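Local structure of superoxide dismutase (Methanothermobacter thermautotrophicus, 1MA1) at residues V79-N87 with I162-H171; N87-P98 with F188-E198. The protein converts toxic superoxide radicals into hydrogen peroxide and dioxygen, using one iron cation in each subunit of a homotetramer. All blocks are in the same frame, centred on the assembly; numbering follows the deposited sequence.

Contact 1: V79-N87 with I162-H171; sequences VLHLFFWGN and ILLVLDVWEH. With FE (Fe (III) ion), chain G.
The iron site of the iron/manganese superoxide dismutases joins two domains, and here H81, from helix 64-86 of the alpha-hairpin domain, meets D167 and H171 of the C-terminal domain on one ferric ion. H81 NE2 binds iron at 2.1 Å, D167 OD2 at 1.9 Å and H171 NE2 at 2.1 Å; H33 and a water complete the five ligands. The histidine rings stand rim to rim, and the H81 ring is steeply inclined to the carboxylate. On the far side of H81, ND1 bonds to G77 O, which fixes how the ring is turned. The other oxygen of D167, OD1, accepts from W169 N in an Asx turn.

A second shell probably helps to position this carboxylate. F84 points CG anti to its backbone N (chi1 -178°), which slides the ring beneath D167: D167 CB sits over the middle of one face, 3.9 Å from the ring centroid, while V165 O lies at the ring edge. Farther from the metal, L80 CD2 touches I162 CD1 at 3.8 Å, and I162 CG2 reaches F83 CD2 at 3.6 Å as I162 spreads over that ring.

Just past the helix end, N87 reads both polar groups of V165. V165 N donates to N87 OD1 at 2.9 Å from above the amide carbonyl plane; N87 ND2 returns a bond to V165 O (3.2 Å, 155° at hydrogen) on an in-plane lone pair. With a leucine in place of N87, V165 N and V165 O would probably lose these side-chain partners, and R200 NH1 one of its acceptors. Metal bonds at D167 and H171 and the hydrogen bonds of N87 to V165 thus join the domains at separate points, with F84 on D167 between them, consistent with a firmly held iron.

Contact 2: N87-P98 with F188-E198; sequences NMGPADECGGEP and FWNIVNWKEVE
F188 meets the chain that leaves helix 64-86: M88 CG comes within 3.8 Å of F188 CE1, and M88 SD lies at the ring edge in a Met-aromatic contact. W189 O and N190 O then take CA-H...O contacts from G95 CA and A91 CA in turn. M88 SD also comes to 3.7 Å from I191 CD1, the two side chains running alongside each other. I191 O accepts from G89 N at 2.9 Å, with the donor in the carbonyl plane.

V192 then pairs with M88 as an isolated antiparallel beta bridge. The pair is non-hydrogen-bonded, its flanking bonds being the one from G89 and a nearly straight one from N193 N to N87 O (3.0 Å, 172°), which arrives from well above the carbonyl plane. Through it the loop between helix 64-86 and helix 100-110 is tied to the chain entering helix 194-202. V192 O accepts from G95 N at 2.8 Å. N193 is the N-cap of that helix, its OD1 accepting from E196 N, while its CA and CB pack on C94 SG.

With CG anti to its carbonyl carbon (chi1 -71°), W194 lays its indole between V192 and P98: V192 CG1 is centred over one face, and over the other P98 CD makes a CH-pi contact 3.7 Å from the centroid of the five-membered ring. At the rim W194 NE1 donates to G96 O at 3.0 Å, meeting it from above the carbonyl plane. E196 carries its carboxylate away to a salt bridge with R200. One turn on from the cap, V197 CG2 touches N87 CB at 3.8 Å, and E198 OE2 rests against P98 CA while accepting from S99 N.

Overall arrangement
The centre of contact 1 lies about 2 Å from the centre of the chain, and the contact is almost wholly buried; contact 2, centred some 14 Å from that point, is partly buried and includes exposed residues. Both fasten the end of helix 64-86 and what follows to the C-terminal domain, and they share N87, whose amide group bonds to the strand and whose backbone O bonds to the later segment. F188 links them further by packing on L166. Their chemistry differs with depth: metal bonds, ring faces and hydrogen bonds of a side-chain amide in the core, mainly backbone bonds and one indole sandwich farther out. Contact 1 also borders two neighbouring subunits, whereas contact 2 touches none.

Contact 1: V79-N87 with I162-H171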
loop_
_atom_site.group_PDB
_atom_site.type_symbol
_atom_site.label_atom_id
_atom_site.label_comp_id
_atom_site.label_asym_id
_atom_site.label_seq_id
_atom_site.Cartn_x
_atom_site.Cartn_y
_atom_site.Cartn_z
ATOM N N VAL A 79 18.039 1.749 -6.226
ATOM C CA VAL A 79 18.606 2.859 -5.463
ATOM C C VAL A 79 18.932 2.472 -4.023
ATOM O O VAL A 79 20.013 2.772 -3.541
ATOM C CB VAL A 79 17.648 4.080 -5.423
ATOM C CG1 VAL A 79 18.226 5.146 -4.532
ATOM C CG2 VAL A 79 17.449 4.646 -6.811
ATOM N N LEU A 80 18.007 1.807 -3.343
ATOM C CA LEU A 80 18.232 1.409 -1.950
ATOM C C LEU A 80 19.374 0.401 -1.762
ATOM O O LEU A 80 20.150 0.520 -0.800
ATOM C CB LEU A 80 16.941 0.836 -1.335
ATOM C CG LEU A 80 15.839 1.863 -1.080
ATOM C CD1 LEU A 80 14.549 1.219 -0.668
ATOM C CD2 LEU A 80 16.314 2.803 -0.009
ATOM N N HIS A 81 19.483 -0.585 -2.665
ATOM C CA HIS A 81 20.588 -1.540 -2.565
ATOM C C HIS A 81 21.892 -0.785 -2.810
ATOM O O HIS A 81 22.897 -1.046 -2.155
ATOM C CB HIS A 81 20.434 -2.729 -3.546
ATOM C CG HIS A 81 19.452 -3.776 -3.092
ATOM N ND1 HIS A 81 18.096 -3.647 -3.286
ATOM C CD2 HIS A 81 19.623 -4.987 -2.490
ATOM C CE1 HIS A 81 17.475 -4.728 -2.835
ATOM N NE2 HIS A 81 18.378 -5.561 -2.347
ATOM N N LEU A 82 21.869 0.184 -3.713
ATOM C CA LEU A 82 23.065 0.974 -3.973
ATOM C C LEU A 82 23.607 1.666 -2.718
ATOM O O LEU A 82 24.796 1.572 -2.431
ATOM C CB LEU A 82 22.797 2.035 -5.032
ATOM C CG LEU A 82 23.995 2.905 -5.449
ATOM C CD1 LEU A 82 25.059 2.011 -6.090
ATOM C CD2 LEU A 82 23.550 3.978 -6.457
ATOM N N PHE A 83 22.748 2.367 -1.982
ATOM C CA PHE A 83 23.167 3.022 -0.745
ATOM C C PHE A 83 23.479 2.023 0.363
ATOM O O PHE A 83 24.299 2.300 1.234
ATOM C CB PHE A 83 22.089 4.004 -0.248
ATOM C CG PHE A 83 22.030 5.297 -1.018
ATOM C CD1 PHE A 83 21.544 5.334 -2.324
ATOM C CD2 PHE A 83 22.473 6.483 -0.446
ATOM C CE1 PHE A 83 21.502 6.526 -3.038
ATOM C CE2 PHE A 83 22.434 7.682 -1.163
ATOM C CZ PHE A 83 21.949 7.699 -2.460
ATOM N N PHE A 84 22.808 0.873 0.328
ATOM C CA PHE A 84 22.977 -0.156 1.352
ATOM C C PHE A 84 24.412 -0.668 1.333
ATOM O O PHE A 84 25.095 -0.637 2.350
ATOM C CB PHE A 84 22.003 -1.311 1.100
ATOM C CG PHE A 84 22.062 -2.402 2.138
ATOM C CD1 PHE A 84 21.936 -2.104 3.489
ATOM C CD2 PHE A 84 22.214 -3.730 1.764
ATOM C CE1 PHE A 84 21.959 -3.121 4.455
ATOM C CE2 PHE A 84 22.231 -4.754 2.712
ATOM C CZ PHE A 84 22.104 -4.448 4.065
ATOM N N TRP A 85 24.869 -1.131 0.173
ATOM C CA TRP A 85 26.238 -1.620 0.035
ATOM C C TRP A 85 27.201 -0.536 0.496
ATOM O O TRP A 85 28.223 -0.804 1.135
ATOM C CB TRP A 85 26.536 -1.974 -1.421
ATOM C CG TRP A 85 25.568 -2.914 -2.052
ATOM C CD1 TRP A 85 25.061 -2.828 -3.309
ATOM C CD2 TRP A 85 25.001 -4.088 -1.469
ATOM N NE1 TRP A 85 24.204 -3.877 -3.555
ATOM C CE2 TRP A 85 24.148 -4.667 -2.440
ATOM C CE3 TRP A 85 25.128 -4.713 -0.225
ATOM C CZ2 TRP A 85 23.432 -5.831 -2.204
ATOM C CZ3 TRP A 85 24.412 -5.880 0.011
ATOM C CH2 TRP A 85 23.574 -6.424 -0.972
ATOM N N GLY A 86 26.853 0.697 0.179
ATOM C CA GLY A 86 27.772 1.790 0.398
ATOM C C GLY A 86 27.939 2.171 1.861
ATOM O O GLY A 86 29.003 2.688 2.236
ATOM N N ASN A 87 26.913 1.945 2.687
ATOM C CA ASN A 87 27.051 2.257 4.096
ATOM C C ASN A 87 27.266 1.012 4.946
ATOM O O ASN A 87 26.891 0.965 6.124
ATOM C CB ASN A 87 25.870 3.132 4.609
ATOM C CG ASN A 87 24.476 2.468 4.490
ATOM O OD1 ASN A 87 23.514 3.132 4.074
ATOM N ND2 ASN A 87 24.353 1.196 4.892
ATOM N N ILE A 162 18.792 10.097 1.065
ATOM C CA ILE A 162 19.182 8.945 1.879
ATOM C C ILE A 162 20.506 9.176 2.609
ATOM O O ILE A 162 21.500 9.581 2.009
ATOM C CB ILE A 162 19.307 7.660 1.020
ATOM C CG1 ILE A 162 17.984 7.341 0.332
ATOM C CG2 ILE A 162 19.702 6.486 1.902
ATOM C CD1 ILE A 162 18.077 6.159 -0.604
ATOM N N LEU A 163 20.513 8.904 3.905
ATOM C CA LEU A 163 21.746 8.941 4.684
ATOM C C LEU A 163 22.245 7.545 5.048
ATOM O O LEU A 163 23.417 7.214 4.842
ATOM C CB LEU A 163 21.533 9.753 5.960
ATOM C CG LEU A 163 21.218 11.223 5.734
ATOM C CD1 LEU A 163 21.015 11.932 7.054
ATOM C CD2 LEU A 163 22.357 11.840 4.934
ATOM N N LEU A 164 21.342 6.735 5.596
ATOM C CA LEU A 164 21.673 5.415 6.117
ATOM C C LEU A 164 20.539 4.472 5.738
ATOM O O LEU A 164 19.365 4.851 5.803
ATOM C CB LEU A 164 21.766 5.463 7.641
ATOM C CG LEU A 164 22.709 4.505 8.369
ATOM C CD1 LEU A 164 22.086 4.199 9.723
ATOM C CD2 LEU A 164 22.930 3.233 7.591
ATOM N N VAL A 165 20.876 3.243 5.376
ATOM C CA VAL A 165 19.886 2.315 4.870
ATOM C C VAL A 165 20.155 0.907 5.403
ATOM O O VAL A 165 21.299 0.453 5.444
ATOM C CB VAL A 165 19.909 2.334 3.308
ATOM C CG1 VAL A 165 19.759 0.951 2.750
ATOM C CG2 VAL A 165 18.793 3.221 2.782
ATOM N N LEU A 166 19.105 0.216 5.816
ATOM C CA LEU A 166 19.237 -1.161 6.274
ATOM C C LEU A 166 18.185 -2.087 5.635
ATOM O O LEU A 166 16.993 -1.968 5.926
ATOM C CB LEU A 166 19.108 -1.193 7.805
ATOM C CG LEU A 166 19.006 -2.569 8.439
ATOM C CD1 LEU A 166 20.182 -3.423 7.986
ATOM C CD2 LEU A 166 18.947 -2.420 9.949
ATOM N N ASP A 167 18.622 -2.999 4.763
ATOM C CA ASP A 167 17.691 -3.891 4.078
ATOM C C ASP A 167 17.152 -4.884 5.101
ATOM O O ASP A 167 17.902 -5.438 5.902
ATOM C CB ASP A 167 18.385 -4.622 2.906
ATOM C CG ASP A 167 17.402 -5.401 2.021
ATOM O OD1 ASP A 167 16.210 -5.414 2.371
ATOM O OD2 ASP A 167 17.803 -6.015 0.984
ATOM N N VAL A 168 15.849 -5.114 5.070
ATOM C CA VAL A 168 15.268 -6.057 5.993
ATOM C C VAL A 168 14.228 -6.941 5.286
ATOM O O VAL A 168 13.474 -7.688 5.931
ATOM C CB VAL A 168 14.674 -5.268 7.197
ATOM C CG1 VAL A 168 13.205 -4.900 6.954
ATOM C CG2 VAL A 168 14.893 -6.044 8.472
ATOM N N TRP A 169 14.196 -6.857 3.954
ATOM C CA TRP A 169 13.732 -7.975 3.126
ATOM C C TRP A 169 14.300 -9.297 3.655
ATOM O O TRP A 169 15.452 -9.364 4.077
ATOM C CB TRP A 169 14.175 -7.815 1.663
ATOM C CG TRP A 169 13.409 -6.798 0.872
ATOM C CD1 TRP A 169 13.354 -5.451 1.090
ATOM C CD2 TRP A 169 12.593 -7.049 -0.280
ATOM N NE1 TRP A 169 12.559 -4.852 0.158
ATOM C CE2 TRP A 169 12.077 -5.807 -0.702
ATOM C CE3 TRP A 169 12.251 -8.206 -0.999
ATOM C CZ2 TRP A 169 11.230 -5.686 -1.817
ATOM C CZ3 TRP A 169 11.411 -8.083 -2.107
ATOM C CH2 TRP A 169 10.912 -6.832 -2.499
ATOM N N GLU A 170 13.496 -10.351 3.611
ATOM C CA GLU A 170 13.947 -11.629 4.115
ATOM C C GLU A 170 15.164 -12.144 3.331
ATOM O O GLU A 170 16.059 -12.777 3.915
ATOM C CB GLU A 170 12.790 -12.633 4.096
ATOM C CG GLU A 170 11.669 -12.236 5.079
ATOM C CD GLU A 170 10.447 -13.160 5.056
ATOM O OE1 GLU A 170 9.897 -13.431 3.963
ATOM O OE2 GLU A 170 10.021 -13.613 6.138
ATOM N N HIS A 171 15.225 -11.855 2.028
ATOM C CA HIS A 171 16.382 -12.302 1.254
ATOM C C HIS A 171 17.708 -11.754 1.781
ATOM O O HIS A 171 18.768 -12.287 1.475
ATOM C CB HIS A 171 16.206 -12.043 -0.292
ATOM C CG HIS A 171 16.111 -10.606 -0.723
ATOM N ND1 HIS A 171 15.319 -10.228 -1.780
ATOM C CD2 HIS A 171 16.749 -9.477 -0.318
ATOM C CE1 HIS A 171 15.468 -8.934 -2.014
ATOM N NE2 HIS A 171 16.331 -8.444 -1.140
HETATM FE FE FE G . 17.564 -6.755 -0.775
HETATM O O HOH W 1 15.844 -5.974 -1.095
#

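Contact 2: N87-P98 with F188-E198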
loop_
_atom_site.group_PDB
_atom_site.type_symbol
_atom_site.label_atom_id
_atom_site.label_comp_id
_atom_site.label_asym_id
_atom_site.label_seq_id
_atom_site.Cartn_x
_atom_site.Cartn_y
_atom_site.Cartn_z
ATOM N N ASN A 87 26.913 1.945 2.687
ATOM C CA ASN A 87 27.051 2.257 4.096
ATOM C C ASN A 87 27.266 1.012 4.946
ATOM O O ASN A 87 26.891 0.965 6.124
ATOM C CB ASN A 87 25.870 3.132 4.609
ATOM C CG ASN A 87 24.476 2.468 4.490
ATOM O OD1 ASN A 87 23.514 3.132 4.074
ATOM N ND2 ASN A 87 24.353 1.196 4.892
ATOM N N MET A 88 27.905 0.008 4.337
ATOM C CA MET A 88 28.572 -1.057 5.092
ATOM C C MET A 88 30.044 -1.188 4.710
ATOM O O MET A 88 30.468 -0.717 3.658
ATOM C CB MET A 88 27.878 -2.408 4.866
ATOM C CG MET A 88 26.417 -2.457 5.290
ATOM S SD MET A 88 25.680 -4.126 5.171
ATOM C CE MET A 88 25.354 -4.235 3.443
ATOM N N GLY A 89 30.816 -1.831 5.576
ATOM C CA GLY A 89 32.149 -2.252 5.221
ATOM C C GLY A 89 32.711 -3.232 6.240
ATOM O O GLY A 89 32.025 -3.609 7.190
ATOM N N PRO A 90 33.969 -3.669 6.066
ATOM C CA PRO A 90 34.666 -4.573 6.987
ATOM C C PRO A 90 34.522 -4.140 8.451
ATOM O O PRO A 90 34.664 -2.960 8.781
ATOM C CB PRO A 90 36.116 -4.483 6.513
ATOM C CG PRO A 90 35.988 -4.233 5.080
ATOM C CD PRO A 90 34.890 -3.205 5.015
ATOM N N ALA A 91 34.259 -5.101 9.328
ATOM C CA ALA A 91 33.966 -4.792 10.727
ATOM C C ALA A 91 35.121 -4.068 11.425
ATOM O O ALA A 91 34.913 -3.233 12.309
ATOM C CB ALA A 91 33.627 -6.063 11.474
ATOM N N ASP A 92 36.339 -4.385 11.018
ATOM C CA ASP A 92 37.522 -3.841 11.657
ATOM C C ASP A 92 37.863 -2.461 11.117
ATOM O O ASP A 92 38.827 -1.843 11.554
ATOM C CB ASP A 92 38.694 -4.787 11.439
ATOM C CG ASP A 92 38.855 -5.166 9.982
ATOM O OD1 ASP A 92 39.598 -4.473 9.252
ATOM O OD2 ASP A 92 38.208 -6.156 9.558
ATOM N N GLU A 93 37.070 -1.975 10.171
ATOM C CA GLU A 93 37.222 -0.606 9.710
ATOM C C GLU A 93 35.969 0.191 10.013
ATOM O O GLU A 93 35.949 1.403 9.857
ATOM C CB GLU A 93 37.511 -0.588 8.212
ATOM C CG GLU A 93 38.909 -1.062 7.839
ATOM C CD GLU A 93 39.020 -1.459 6.361
ATOM O OE1 GLU A 93 38.559 -0.688 5.491
ATOM O OE2 GLU A 93 39.573 -2.546 6.058
ATOM N N CYS A 94 34.920 -0.496 10.451
ATOM C CA CYS A 94 33.600 0.110 10.527
ATOM C C CYS A 94 32.950 -0.203 11.861
ATOM O O CYS A 94 33.619 -0.602 12.808
ATOM C CB CYS A 94 32.715 -0.415 9.389
ATOM S SG CYS A 94 33.259 0.030 7.723
ATOM N N GLY A 95 31.636 -0.036 11.930
ATOM C CA GLY A 95 30.951 -0.166 13.201
ATOM C C GLY A 95 31.270 1.034 14.068
ATOM O O GLY A 95 31.524 2.124 13.541
ATOM N N GLY A 96 31.260 0.837 15.386
ATOM C CA GLY A 96 31.412 1.951 16.294
ATOM C C GLY A 96 30.250 2.912 16.177
ATOM O O GLY A 96 29.158 2.526 15.734
ATOM N N GLU A 97 30.464 4.161 16.571
ATOM C CA GLU A 97 29.457 5.172 16.320
ATOM C C GLU A 97 29.980 6.387 15.570
ATOM O O GLU A 97 31.182 6.579 15.440
ATOM C CB GLU A 97 28.765 5.593 17.628
ATOM C CG GLU A 97 29.636 5.645 18.868
ATOM C CD GLU A 97 28.848 6.014 20.140
ATOM O OE1 GLU A 97 28.428 7.191 20.294
ATOM O OE2 GLU A 97 28.650 5.119 20.989
ATOM N N PRO A 98 29.065 7.205 15.027
ATOM C CA PRO A 98 29.496 8.300 14.153
ATOM C C PRO A 98 30.102 9.440 14.949
ATOM O O PRO A 98 29.989 9.490 16.173
ATOM C CB PRO A 98 28.206 8.702 13.446
ATOM C CG PRO A 98 27.159 8.449 14.523
ATOM C CD PRO A 98 27.590 7.115 15.101
ATOM N N PHE A 188 24.259 -5.913 12.186
ATOM C CA PHE A 188 24.434 -4.853 11.204
ATOM C C PHE A 188 25.280 -3.725 11.772
ATOM O O PHE A 188 26.077 -3.119 11.057
ATOM C CB PHE A 188 23.066 -4.329 10.783
ATOM C CG PHE A 188 23.119 -3.086 9.941
ATOM C CD1 PHE A 188 23.635 -3.122 8.649
ATOM C CD2 PHE A 188 22.666 -1.866 10.453
ATOM C CE1 PHE A 188 23.700 -1.954 7.881
ATOM C CE2 PHE A 188 22.732 -0.699 9.692
ATOM C CZ PHE A 188 23.248 -0.739 8.406
ATOM N N TRP A 189 25.103 -3.443 13.058
ATOM C CA TRP A 189 25.771 -2.302 13.674
ATOM C C TRP A 189 27.279 -2.505 13.783
ATOM O O TRP A 189 28.024 -1.555 14.033
ATOM C CB TRP A 189 25.181 -2.019 15.058
ATOM C CG TRP A 189 23.742 -1.642 14.995
ATOM C CD1 TRP A 189 22.671 -2.421 15.329
ATOM C CD2 TRP A 189 23.203 -0.401 14.520
ATOM N NE1 TRP A 189 21.494 -1.736 15.095
ATOM C CE2 TRP A 189 21.793 -0.498 14.596
ATOM C CE3 TRP A 189 23.774 0.779 14.031
ATOM C CZ2 TRP A 189 20.948 0.539 14.204
ATOM C CZ3 TRP A 189 22.927 1.816 13.637
ATOM C CH2 TRP A 189 21.529 1.683 13.731
ATOM N N ASN A 190 27.725 -3.740 13.576
ATOM C CA ASN A 190 29.150 -4.031 13.523
ATOM C C ASN A 190 29.792 -3.610 12.210
ATOM O O ASN A 190 31.007 -3.469 12.138
ATOM C CB ASN A 190 29.396 -5.519 13.732
ATOM C CG ASN A 190 29.041 -5.973 15.123
ATOM O OD1 ASN A 190 29.676 -5.559 16.078
ATOM N ND2 ASN A 190 28.024 -6.823 15.246
ATOM N N ILE A 191 28.984 -3.417 11.175
ATOM C CA ILE A 191 29.536 -3.165 9.856
ATOM C C ILE A 191 29.013 -1.891 9.193
ATOM O O ILE A 191 29.287 -1.651 8.020
ATOM C CB ILE A 191 29.282 -4.370 8.936
ATOM C CG1 ILE A 191 27.805 -4.809 9.024
ATOM C CG2 ILE A 191 30.197 -5.503 9.342
ATOM C CD1 ILE A 191 27.388 -5.832 7.992
ATOM N N VAL A 192 28.272 -1.071 9.939
ATOM C CA VAL A 192 27.893 0.249 9.443
ATOM C C VAL A 192 29.139 1.074 9.116
ATOM O O VAL A 192 30.035 1.219 9.944
ATOM C CB VAL A 192 27.051 1.046 10.488
ATOM C CG1 VAL A 192 26.440 2.302 9.847
ATOM C CG2 VAL A 192 25.974 0.166 11.042
ATOM N N ASN A 193 29.182 1.627 7.910
ATOM C CA ASN A 193 30.238 2.559 7.532
ATOM C C ASN A 193 29.828 4.008 7.832
ATOM O O ASN A 193 29.235 4.693 6.991
ATOM C CB ASN A 193 30.551 2.410 6.040
ATOM C CG ASN A 193 31.769 3.218 5.608
ATOM O OD1 ASN A 193 32.154 4.182 6.262
ATOM N ND2 ASN A 193 32.364 2.835 4.488
ATOM N N TRP A 194 30.153 4.481 9.032
ATOM C CA TRP A 194 29.759 5.830 9.423
ATOM C C TRP A 194 30.471 6.921 8.615
ATOM O O TRP A 194 29.934 8.016 8.442
ATOM C CB TRP A 194 29.989 6.045 10.926
ATOM C CG TRP A 194 29.030 5.273 11.779
ATOM C CD1 TRP A 194 29.331 4.259 12.653
ATOM C CD2 TRP A 194 27.601 5.404 11.797
ATOM N NE1 TRP A 194 28.181 3.751 13.200
ATOM C CE2 TRP A 194 27.104 4.431 12.697
ATOM C CE3 TRP A 194 26.694 6.246 11.139
ATOM C CZ2 TRP A 194 25.733 4.271 12.952
ATOM C CZ3 TRP A 194 25.325 6.088 11.390
ATOM C CH2 TRP A 194 24.865 5.105 12.292
ATOM N N LYS A 195 31.666 6.632 8.118
ATOM C CA LYS A 195 32.362 7.594 7.281
ATOM C C LYS A 195 31.446 7.997 6.137
ATOM O O LYS A 195 31.263 9.184 5.877
ATOM C CB LYS A 195 33.659 6.999 6.708
ATOM C CG LYS A 195 34.599 6.362 7.733
ATOM C CD LYS A 195 34.946 7.322 8.868
ATOM C CE LYS A 195 35.665 8.577 8.377
ATOM N NZ LYS A 195 35.973 9.509 9.520
ATOM N N GLU A 196 30.867 7.000 5.472
ATOM C CA GLU A 196 30.055 7.218 4.277
ATOM C C GLU A 196 28.782 7.973 4.627
ATOM O O GLU A 196 28.382 8.908 3.924
ATOM C CB GLU A 196 29.692 5.878 3.622
ATOM C CG GLU A 196 28.765 5.970 2.416
ATOM C CD GLU A 196 29.306 6.882 1.332
ATOM O OE1 GLU A 196 30.551 6.949 1.190
ATOM O OE2 GLU A 196 28.500 7.521 0.616
ATOM N N VAL A 197 28.143 7.565 5.720
ATOM C CA VAL A 197 26.915 8.219 6.154
ATOM C C VAL A 197 27.211 9.663 6.530
ATOM O O VAL A 197 26.486 10.570 6.147
ATOM C CB VAL A 197 26.277 7.513 7.377
ATOM C CG1 VAL A 197 24.975 8.182 7.726
ATOM C CG2 VAL A 197 26.036 6.057 7.089
ATOM N N GLU A 198 28.287 9.865 7.280
ATOM C CA GLU A 198 28.782 11.201 7.571
ATOM C C GLU A 198 28.980 12.043 6.326
ATOM O O GLU A 198 28.557 13.188 6.286
ATOM C CB GLU A 198 30.096 11.112 8.349
ATOM C CG GLU A 198 29.923 10.842 9.843
ATOM C CD GLU A 198 31.195 10.346 10.509
ATOM O OE1 GLU A 198 32.303 10.799 10.133
ATOM O OE2 GLU A 198 31.092 9.509 11.423
#